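Local coordinates for protein acyl-coenzyme A oxidase 1 (Yarrowia lipolytica, PDB 5Y9D) that oxidises acyl-CoA to (2E)-enoyl-CoA with FAD, passing the electrons to molecular oxygen to give hydrogen peroxide in peroxisomal fatty-acid beta-oxidation, at residues Ser319-Val322 with Ser323-Phe326; Tyr354-His357 with Gln358-Leu361; Ile432-Cys435 with Arg436-Cys439. All blocks are in the same frame, centred on the assembly; numbering follows the deposited sequence.

Interaction 1. Residues Ser319-Val322 with Ser323-Phe326; sequences SFHV and SKRF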
loop_
_atom_site.group_PDB
_atom_site.type_symbol
_atom_site.label_atom_id
_atom_site.label_comp_id
_atom_site.label_asym_id
_atom_site.label_seq_id
_atom_site.Cartn_x
_atom_site.Cartn_y
_atom_site.Cartn_z
ATOM N N SER A 319 -10.420 -11.329 2.425
ATOM C CA SER A 319 -10.622 -9.970 1.991
ATOM C C SER A 319 -11.793 -9.315 2.725
ATOM O O SER A 319 -11.675 -8.191 3.187
ATOM C CB SER A 319 -10.843 -9.901 0.475
ATOM O OG SER A 319 -9.707 -10.333 -0.243
ATOM N N PHE A 320 -12.919 -10.007 2.832
ATOM C CA PHE A 320 -14.012 -9.519 3.682
ATOM C C PHE A 320 -13.579 -9.359 5.134
ATOM O O PHE A 320 -13.725 -8.288 5.723
ATOM C CB PHE A 320 -15.214 -10.445 3.627
ATOM C CG PHE A 320 -16.245 -10.189 4.718
ATOM C CD1 PHE A 320 -17.073 -9.085 4.669
ATOM C CD2 PHE A 320 -16.406 -11.081 5.768
ATOM C CE1 PHE A 320 -18.042 -8.868 5.654
ATOM C CE2 PHE A 320 -17.375 -10.878 6.749
ATOM C CZ PHE A 320 -18.194 -9.763 6.700
ATOM N N HIS A 321 -13.031 -10.415 5.718
ATOM C CA HIS A 321 -12.747 -10.373 7.155
ATOM C C HIS A 321 -11.715 -9.320 7.591
ATOM O O HIS A 321 -11.928 -8.591 8.560
ATOM C CB HIS A 321 -12.362 -11.745 7.633
ATOM C CG HIS A 321 -13.524 -12.665 7.732
ATOM N ND1 HIS A 321 -13.706 -13.728 6.884
ATOM C CD2 HIS A 321 -14.590 -12.657 8.556
ATOM C CE1 HIS A 321 -14.810 -14.368 7.205
ATOM N NE2 HIS A 321 -15.352 -13.750 8.235
ATOM N N VAL A 322 -10.625 -9.194 6.861
ATOM C CA VAL A 322 -9.651 -8.174 7.195
ATOM C C VAL A 322 -10.152 -6.745 6.857
ATOM O O VAL A 322 -9.840 -5.793 7.546
ATOM C CB VAL A 322 -8.328 -8.490 6.478
ATOM C CG1 VAL A 322 -7.348 -7.304 6.547
ATOM C CG2 VAL A 322 -7.734 -9.768 7.068
ATOM N N SER A 323 -10.919 -6.599 5.789
ATOM C CA SER A 323 -11.518 -5.310 5.445
ATOM C C SER A 323 -12.442 -4.862 6.521
ATOM O O SER A 323 -12.431 -3.718 6.903
ATOM C CB SER A 323 -12.286 -5.387 4.137
ATOM O OG SER A 323 -11.353 -5.352 3.071
ATOM N N LYS A 324 -13.219 -5.787 7.052
ATOM C CA LYS A 324 -14.210 -5.386 7.998
ATOM C C LYS A 324 -13.540 -4.982 9.300
ATOM O O LYS A 324 -14.123 -4.218 10.064
ATOM C CB LYS A 324 -15.251 -6.459 8.209
ATOM C CG LYS A 324 -14.935 -7.453 9.308
ATOM C CD LYS A 324 -15.836 -8.680 9.159
ATOM C CE LYS A 324 -15.484 -9.692 10.208
ATOM N NZ LYS A 324 -16.474 -10.768 10.209
ATOM N N ARG A 325 -12.330 -5.478 9.545
ATOM C CA ARG A 325 -11.642 -5.134 10.757
ATOM C C ARG A 325 -11.154 -3.700 10.659
ATOM O O ARG A 325 -11.347 -2.898 11.561
ATOM C CB ARG A 325 -10.455 -6.066 10.982
ATOM C CG ARG A 325 -9.624 -5.719 12.214
ATOM C CD ARG A 325 -8.401 -6.621 12.375
ATOM N NE ARG A 325 -7.459 -6.018 13.306
ATOM C CZ ARG A 325 -6.141 -6.146 13.255
ATOM N NH1 ARG A 325 -5.547 -6.887 12.324
ATOM N NH2 ARG A 325 -5.415 -5.459 14.126
ATOM N N PHE A 326 -10.534 -3.365 9.538
ATOM C CA PHE A 326 -9.925 -2.045 9.412
ATOM C C PHE A 326 -10.967 -0.972 9.111
ATOM O O PHE A 326 -10.813 0.142 9.537
ATOM C CB PHE A 326 -8.742 -2.073 8.438
ATOM C CG PHE A 326 -7.546 -2.824 8.986
ATOM C CD1 PHE A 326 -6.760 -2.263 9.985
ATOM C CD2 PHE A 326 -7.227 -4.098 8.532
ATOM C CE1 PHE A 326 -5.660 -2.934 10.504
ATOM C CE2 PHE A 326 -6.143 -4.787 9.065
ATOM C CZ PHE A 326 -5.346 -4.197 10.047
#
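Ser319 offers its carbonyl O to two donors of Ser323: the backbone N at 3.1 Å and, from the other face of the carbonyl plane, OG at 2.9 Å. The serine hydroxyl is thus folded back onto the preceding turn, while OG of Ser319 itself bonds to the carbonyl of Met315. Phe320 O accepts the backbone N of Lys324 at 2.9 Å, and its ring receives the same residue a second time. CD of Lys324 lies over one face, 3.9 Å from the ring centroid, in a CH-pi contact. Lys324 CG sits between its own backbone N and carbonyl carbon (chi1 90°), and the extended chain then runs beside the imidazole of His321, where NZ approaches the ring edge at 3.1 Å from CD2. Val322 O takes the backbone N of Phe326 at 3.2 Å; its CG1 meets the edge of the Phe326 ring, 3.8 Å from CE2. Ser319 and Ser323 face helix 400-437, whereas the Arg325 guanidinium turns to the carbonyls of Met119 and Ile654. The i to i+4 backbone bonds and the i to i+3 and i to i+4 side-chain pairs are those of an alpha-helix, here the buried helix 306-334 of the C-alpha1 helical domain of acyl-CoA oxidases.

Interaction 2. Residues Tyr354-His357 with Gln358-Leu361; sequences YPYH and QRRL. With FAD (flavin-adenine dinucleotide), chain D.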
loop_
_atom_site.group_PDB
_atom_site.type_symbol
_atom_site.label_atom_id
_atom_site.label_comp_id
_atom_site.label_asym_id
_atom_site.label_seq_id
_atom_site.Cartn_x
_atom_site.Cartn_y
_atom_site.Cartn_z
ATOM N N TYR A 354 -17.819 15.457 8.055
ATOM C CA TYR A 354 -17.355 16.065 6.789
ATOM C C TYR A 354 -17.674 15.137 5.622
ATOM O O TYR A 354 -17.232 14.019 5.616
ATOM C CB TYR A 354 -15.854 16.290 6.783
ATOM C CG TYR A 354 -15.329 17.344 7.712
ATOM C CD1 TYR A 354 -15.901 18.612 7.765
ATOM C CD2 TYR A 354 -14.228 17.090 8.524
ATOM C CE1 TYR A 354 -15.382 19.589 8.595
ATOM C CE2 TYR A 354 -13.717 18.053 9.362
ATOM C CZ TYR A 354 -14.292 19.311 9.400
ATOM O OH TYR A 354 -13.798 20.287 10.275
ATOM N N PRO A 355 -18.438 15.594 4.630
ATOM C CA PRO A 355 -18.810 14.753 3.455
ATOM C C PRO A 355 -17.692 14.033 2.670
ATOM O O PRO A 355 -17.945 12.916 2.151
ATOM C CB PRO A 355 -19.553 15.721 2.537
ATOM C CG PRO A 355 -20.150 16.722 3.480
ATOM C CD PRO A 355 -19.225 16.841 4.680
ATOM N N TYR A 356 -16.492 14.593 2.590
ATOM C CA TYR A 356 -15.412 13.893 1.874
ATOM C C TYR A 356 -14.958 12.604 2.574
ATOM O O TYR A 356 -14.635 11.604 1.922
ATOM C CB TYR A 356 -14.170 14.766 1.585
ATOM C CG TYR A 356 -13.368 14.166 0.438
ATOM C CD1 TYR A 356 -13.951 14.007 -0.821
ATOM C CD2 TYR A 356 -12.074 13.708 0.620
ATOM C CE1 TYR A 356 -13.256 13.434 -1.869
ATOM C CE2 TYR A 356 -11.360 13.140 -0.429
ATOM C CZ TYR A 356 -11.952 13.004 -1.672
ATOM O OH TYR A 356 -11.271 12.427 -2.732
ATOM N N HIS A 357 -14.946 12.642 3.894
ATOM C CA HIS A 357 -14.510 11.519 4.703
ATOM C C HIS A 357 -15.506 10.394 4.540
ATOM O O HIS A 357 -15.127 9.225 4.487
ATOM C CB HIS A 357 -14.387 11.962 6.160
ATOM C CG HIS A 357 -13.444 11.134 6.975
ATOM N ND1 HIS A 357 -12.087 11.369 7.008
ATOM C CD2 HIS A 357 -13.664 10.094 7.806
ATOM C CE1 HIS A 357 -11.509 10.501 7.815
ATOM N NE2 HIS A 357 -12.447 9.712 8.307
ATOM N N GLN A 358 -16.778 10.748 4.412
ATOM C CA GLN A 358 -17.808 9.765 4.176
ATOM C C GLN A 358 -17.538 9.078 2.844
ATOM O O GLN A 358 -17.514 7.835 2.741
ATOM C CB GLN A 358 -19.185 10.430 4.140
ATOM C CG GLN A 358 -19.525 11.220 5.401
ATOM C CD GLN A 358 -20.951 11.728 5.420
ATOM O OE1 GLN A 358 -21.672 11.643 4.436
ATOM N NE2 GLN A 358 -21.357 12.276 6.548
ATOM N N ARG A 359 -17.295 9.864 1.810
ATOM C CA ARG A 359 -17.054 9.228 0.530
ATOM C C ARG A 359 -15.697 8.470 0.491
ATOM O O ARG A 359 -15.544 7.547 -0.283
ATOM C CB ARG A 359 -17.247 10.207 -0.623
ATOM C CG ARG A 359 -15.980 10.800 -1.176
ATOM C CD ARG A 359 -16.312 11.848 -2.231
ATOM N NE ARG A 359 -16.957 11.295 -3.424
ATOM C CZ ARG A 359 -18.222 11.505 -3.787
ATOM N NH1 ARG A 359 -18.667 10.962 -4.904
ATOM N NH2 ARG A 359 -19.042 12.246 -3.061
ATOM N N ARG A 360 -14.735 8.816 1.340
ATOM C CA ARG A 360 -13.539 8.004 1.424
ATOM C C ARG A 360 -13.890 6.635 2.004
ATOM O O ARG A 360 -13.412 5.614 1.483
ATOM C CB ARG A 360 -12.447 8.653 2.261
ATOM C CG ARG A 360 -11.807 9.877 1.633
ATOM C CD ARG A 360 -11.125 10.720 2.712
ATOM N NE ARG A 360 -9.982 10.013 3.264
ATOM C CZ ARG A 360 -9.069 10.536 4.079
ATOM N NH1 ARG A 360 -9.145 11.798 4.501
ATOM N NH2 ARG A 360 -8.061 9.769 4.482
ATOM N N LEU A 361 -14.754 6.586 3.028
ATOM C CA LEU A 361 -14.921 5.320 3.756
ATOM C C LEU A 361 -16.170 4.498 3.476
ATOM O O LEU A 361 -16.089 3.278 3.387
ATOM C CB LEU A 361 -14.805 5.553 5.250
ATOM C CG LEU A 361 -13.460 6.156 5.669
ATOM C CD1 LEU A 361 -13.506 6.468 7.158
ATOM C CD2 LEU A 361 -12.277 5.253 5.315
HETATM P PA FAD D . -6.111 14.884 11.687
HETATM O O1A FAD D . -6.959 14.620 12.863
HETATM O O2A FAD D . -5.772 16.251 11.296
HETATM O O5B FAD D . -6.827 14.169 10.490
HETATM C C5B FAD D . -7.596 13.001 10.682
HETATM C C4B FAD D . -8.266 12.606 9.384
HETATM O O4B FAD D . -9.425 13.403 9.181
HETATM C C3B FAD D . -7.347 12.824 8.203
HETATM O O3B FAD D . -7.430 11.707 7.340
HETATM C C2B FAD D . -7.887 14.054 7.518
HETATM O O2B FAD D . -7.847 13.956 6.102
HETATM C C1B FAD D . -9.319 14.154 7.982
HETATM N N9A FAD D . -9.631 15.584 8.156
HETATM C C8A FAD D . -9.087 16.418 9.037
HETATM N N7A FAD D . -9.595 17.652 8.896
HETATM C C5A FAD D . -10.475 17.620 7.893
HETATM C C6A FAD D . -11.375 18.571 7.203
HETATM N N6A FAD D . -11.445 19.852 7.572
HETATM N N1A FAD D . -12.127 18.125 6.195
HETATM C C2A FAD D . -12.077 16.858 5.815
HETATM N N3A FAD D . -11.296 15.952 6.389
HETATM C C4A FAD D . -10.487 16.254 7.409
HETATM N N1 FAD D . 4.364 16.528 14.721
HETATM C C2 FAD D . 5.233 17.382 15.258
HETATM O O2 FAD D . 4.812 18.448 15.685
HETATM N N3 FAD D . 6.521 17.126 15.359
HETATM C C4 FAD D . 7.034 16.002 14.916
HETATM O O4 FAD D . 8.234 15.803 15.028
HETATM C C4X FAD D . 6.157 15.005 14.305
HETATM N N5 FAD D . 6.619 13.849 13.836
HETATM C C5X FAD D . 5.785 12.965 13.290
HETATM C C6 FAD D . 6.298 11.780 12.834
HETATM C C7 FAD D . 5.469 10.854 12.272
HETATM C C7M FAD D . 6.039 9.567 11.768
HETATM C C8 FAD D . 4.026 11.134 12.163
HETATM C C8M FAD D . 3.126 10.112 11.546
HETATM C C9 FAD D . 3.504 12.327 12.615
HETATM C C9A FAD D . 4.341 13.251 13.183
HETATM N N10 FAD D . 3.843 14.464 13.654
HETATM C C10 FAD D . 4.743 15.350 14.231
HETATM C "C1'" FAD D . 2.425 14.785 13.586
HETATM C "C2'" FAD D . 1.920 14.895 12.171
HETATM O "O2'" FAD D . 2.230 16.198 11.739
HETATM C "C3'" FAD D . 0.417 14.710 12.157
HETATM O "O3'" FAD D . 0.155 13.335 11.981
HETATM C "C4'" FAD D . -0.282 15.476 11.046
HETATM O "O4'" FAD D . 0.277 16.777 10.919
HETATM C "C5'" FAD D . -1.749 15.668 11.346
HETATM O "O5'" FAD D . -2.353 14.421 11.591
HETATM P P FAD D . -3.507 14.305 12.625
HETATM O O1P FAD D . -3.250 13.119 13.424
HETATM O O2P FAD D . -3.669 15.605 13.273
HETATM O O3P FAD D . -4.778 14.023 11.745
#
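Arg360, one turn beyond Tyr356 and His357, carries the polar link to the cofactor. Its NH1 donates to O2B of the FAD adenosine ribose at 3.0 Å, with O2B in the guanidinium plane at its edge, and makes a weak bond to O3B. The bend at chi3 (67°) turns the guanidinium out of the line of the aliphatic chain to meet these hydroxyls. The ND1-CE1 end of the His357 imidazole stands above the rim of one face of the guanidinium, the two planes 61° apart, while its CE1 stands 3.8 Å from the ribose ring oxygen O4B of FAD. Backbone bonds hold the turn beneath: Arg360 N to Tyr356 O at 2.8 Å, Leu361 N to His357 O at 3.0 Å and Arg359 N to Pro355 O.

These are the first two turns of helix 355-391, with Tyr354 at the N-cap position and Pro355 opening the helix, and they form one wall of the adenosine end of an FAD site shared by two subunits. Asp466, Ser175 and Thr169 of the second subunit bond to the same cofactor. The Tyr354 ring lays one face against the adenine, N1A being 3.3 Å above its plane and offset toward the rim, and its OH bonds to the carbonyl of Gln339.

Farther out, the Tyr356 ring has both arginine chains on one side of its plane, Arg359 near CD1 and CE1, Arg360 near CD2 and CE2. Arg359 CD comes to 3.5 Å from CE1 of Tyr356, and CD of Arg360 to 3.8 Å from its CD2. Arg359 bears its charge beyond the ring to Glu605 and Asp630 in salt bridges, and Phe562 of the second subunit stacks on the Tyr356 ring. On another side of the helix, CD1 of Leu361 rests 3.6 Å from NE2 of His357, the two side chains running alongside each other.

Interaction 3. Residues Ile432-Cys435 with Arg436-Cys439; sequences IDEC and RQAC. With FAD (flavin-adenine dinucleotide), chain D.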
loop_
_atom_site.group_PDB
_atom_site.type_symbol
_atom_site.label_atom_id
_atom_site.label_comp_id
_atom_site.label_asym_id
_atom_site.label_seq_id
_atom_site.Cartn_x
_atom_site.Cartn_y
_atom_site.Cartn_z
ATOM N N ILE A 432 -7.483 -1.246 3.530
ATOM C CA ILE A 432 -6.573 -1.165 4.657
ATOM C C ILE A 432 -5.840 0.157 4.575
ATOM O O ILE A 432 -5.678 0.834 5.611
ATOM C CB ILE A 432 -5.527 -2.308 4.641
ATOM C CG1 ILE A 432 -6.190 -3.677 4.825
ATOM C CG2 ILE A 432 -4.477 -2.090 5.710
ATOM C CD1 ILE A 432 -5.223 -4.847 4.760
ATOM N N ASP A 433 -5.399 0.483 3.342
ATOM C CA ASP A 433 -4.632 1.691 3.036
ATOM C C ASP A 433 -5.415 2.990 3.166
ATOM O O ASP A 433 -4.907 3.939 3.761
ATOM C CB ASP A 433 -4.042 1.620 1.616
ATOM C CG ASP A 433 -3.074 2.798 1.313
ATOM O OD1 ASP A 433 -1.889 2.785 1.737
ATOM O OD2 ASP A 433 -3.512 3.740 0.625
ATOM N N GLU A 434 -6.616 3.053 2.585
ATOM C CA GLU A 434 -7.515 4.189 2.821
ATOM C C GLU A 434 -7.936 4.367 4.284
ATOM O O GLU A 434 -8.010 5.508 4.743
ATOM C CB GLU A 434 -8.778 4.148 1.933
ATOM C CG GLU A 434 -8.501 4.194 0.427
ATOM C CD GLU A 434 -7.742 5.436 -0.016
ATOM O OE1 GLU A 434 -7.970 6.529 0.561
ATOM O OE2 GLU A 434 -6.915 5.315 -0.949
ATOM N N CYS A 435 -8.211 3.279 5.015
ATOM C CA CYS A 435 -8.489 3.380 6.461
ATOM C C CYS A 435 -7.292 3.890 7.258
ATOM O O CYS A 435 -7.442 4.595 8.239
ATOM C CB CYS A 435 -8.936 2.041 7.036
ATOM S SG CYS A 435 -10.520 1.418 6.400
ATOM N N ARG A 436 -6.085 3.557 6.855
ATOM C CA ARG A 436 -4.958 4.000 7.611
ATOM C C ARG A 436 -4.902 5.550 7.551
ATOM O O ARG A 436 -4.863 6.224 8.590
ATOM C CB ARG A 436 -3.671 3.380 7.096
ATOM C CG ARG A 436 -2.469 3.800 7.922
ATOM C CD ARG A 436 -1.160 3.466 7.263
ATOM N NE ARG A 436 -1.218 3.600 5.813
ATOM C CZ ARG A 436 -0.970 4.721 5.123
ATOM N NH1 ARG A 436 -0.633 5.861 5.726
ATOM N NH2 ARG A 436 -1.050 4.698 3.793
ATOM N N GLN A 437 -4.929 6.097 6.338
ATOM C CA GLN A 437 -4.869 7.548 6.141
ATOM C C GLN A 437 -6.038 8.238 6.786
ATOM O O GLN A 437 -5.878 9.320 7.347
ATOM C CB GLN A 437 -4.833 7.910 4.645
ATOM C CG GLN A 437 -3.559 7.464 3.952
ATOM C CD GLN A 437 -3.619 7.689 2.471
ATOM O OE1 GLN A 437 -3.484 8.821 2.005
ATOM N NE2 GLN A 437 -3.826 6.610 1.715
ATOM N N ALA A 438 -7.204 7.611 6.710
ATOM C CA ALA A 438 -8.389 8.136 7.372
ATOM C C ALA A 438 -8.218 8.338 8.898
ATOM O O ALA A 438 -9.044 8.997 9.525
ATOM C CB ALA A 438 -9.584 7.217 7.113
ATOM N N CYS A 439 -7.205 7.717 9.499
ATOM C CA CYS A 439 -6.903 7.908 10.917
ATOM C C CYS A 439 -5.747 8.899 11.072
ATOM O O CYS A 439 -5.253 9.146 12.164
ATOM C CB CYS A 439 -6.599 6.574 11.566
ATOM S SG CYS A 439 -8.017 5.427 11.481
HETATM P PA FAD D . -6.111 14.884 11.687
HETATM O O1A FAD D . -6.959 14.620 12.863
HETATM O O2A FAD D . -5.772 16.251 11.296
HETATM O O5B FAD D . -6.827 14.169 10.490
HETATM C C5B FAD D . -7.596 13.001 10.682
HETATM C C4B FAD D . -8.266 12.606 9.384
HETATM O O4B FAD D . -9.425 13.403 9.181
HETATM C C3B FAD D . -7.347 12.824 8.203
HETATM O O3B FAD D . -7.430 11.707 7.340
HETATM C C2B FAD D . -7.887 14.054 7.518
HETATM O O2B FAD D . -7.847 13.956 6.102
HETATM C C1B FAD D . -9.319 14.154 7.982
HETATM N N9A FAD D . -9.631 15.584 8.156
HETATM C C8A FAD D . -9.087 16.418 9.037
HETATM N N7A FAD D . -9.595 17.652 8.896
HETATM C C5A FAD D . -10.475 17.620 7.893
HETATM C C6A FAD D . -11.375 18.571 7.203
HETATM N N6A FAD D . -11.445 19.852 7.572
HETATM N N1A FAD D . -12.127 18.125 6.195
HETATM C C2A FAD D . -12.077 16.858 5.815
HETATM N N3A FAD D . -11.296 15.952 6.389
HETATM C C4A FAD D . -10.487 16.254 7.409
HETATM N N1 FAD D . 4.364 16.528 14.721
HETATM C C2 FAD D . 5.233 17.382 15.258
HETATM O O2 FAD D . 4.812 18.448 15.685
HETATM N N3 FAD D . 6.521 17.126 15.359
HETATM C C4 FAD D . 7.034 16.002 14.916
HETATM O O4 FAD D . 8.234 15.803 15.028
HETATM C C4X FAD D . 6.157 15.005 14.305
HETATM N N5 FAD D . 6.619 13.849 13.836
HETATM C C5X FAD D . 5.785 12.965 13.290
HETATM C C6 FAD D . 6.298 11.780 12.834
HETATM C C7 FAD D . 5.469 10.854 12.272
HETATM C C7M FAD D . 6.039 9.567 11.768
HETATM C C8 FAD D . 4.026 11.134 12.163
HETATM C C8M FAD D . 3.126 10.112 11.546
HETATM C C9 FAD D . 3.504 12.327 12.615
HETATM C C9A FAD D . 4.341 13.251 13.183
HETATM N N10 FAD D . 3.843 14.464 13.654
HETATM C C10 FAD D . 4.743 15.350 14.231
HETATM C "C1'" FAD D . 2.425 14.785 13.586
HETATM C "C2'" FAD D . 1.920 14.895 12.171
HETATM O "O2'" FAD D . 2.230 16.198 11.739
HETATM C "C3'" FAD D . 0.417 14.710 12.157
HETATM O "O3'" FAD D . 0.155 13.335 11.981
HETATM C "C4'" FAD D . -0.282 15.476 11.046
HETATM O "O4'" FAD D . 0.277 16.777 10.919
HETATM C "C5'" FAD D . -1.749 15.668 11.346
HETATM O "O5'" FAD D . -2.353 14.421 11.591
HETATM P P FAD D . -3.507 14.305 12.625
HETATM O O1P FAD D . -3.250 13.119 13.424
HETATM O O2P FAD D . -3.669 15.605 13.273
HETATM O O3P FAD D . -4.778 14.023 11.745
#
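Asp433 reaches forward to Arg436 and Gln437, three and four residues on, in the last turns of helix 400-437, a long helix of the acyl-CoA oxidase C-alpha1 domain that ends beside the FAD ribose. From CB the Asp433 side chain starts away from the following turn, but CG is set anti to the backbone N (chi1 -173°), which brings the carboxylate forward along the helix. CG then stands 3.7 Å from NH2 of Arg436. At the tip the two oxygens diverge. OD1 lies in the plane of the Arg436 guanidinium, at its edge, 2.9 Å from NH2 in a modelled salt bridge; the placement of OD1 is less certain, so the exact length is too. OD2 turns instead to the amide of Gln437, 3.1 Å from its NE2. As modelled, the carboxylate and guanidinium planes are 63° apart and the contact runs through OD1 and NH2 alone; the Arg436 chain, bent at chi3, brings NH2 back to that oxygen. At the other end of its amide Gln437 uses OE1 to accept from Trp426 NE1 of the second subunit, which ties this helix end to the dimer interface.

Beneath the side chains the backbone bonds continue: Arg436 N to Ile432 O at 3.0 Å and Ala438 N to Glu434 O at 3.0 Å. The Cys435 side chain packs on Leu327 and Ala330 of helix 306-334. Farther along, Cys439 N bonds to Arg436 O, and the carbonyl O of Gln437 accepts the ribose hydroxyl O3B of FAD at 2.8 Å.

The three contacts follow one another along the chain, in helices 306-334, 355-391 and 400-437; each closes only a helical turn, so none nests or crosses. Interaction 1 lies about 13 Å, centre to centre, from interaction 3 and touches it: Val322 CG1 packs on Ile432 CD1 at 3.7 Å, joining helices 306-334 and 400-437. Interactions 1 and 2 do not touch, their nearest atoms being about 7 Å apart. Interaction 2, at the start of helix 355-391, meets interaction 3, at the end of helix 400-437, where Leu361 CD2 packs on Ala438 CB. There both reach the same FAD and the second subunit, while interaction 1 stays inside one chain.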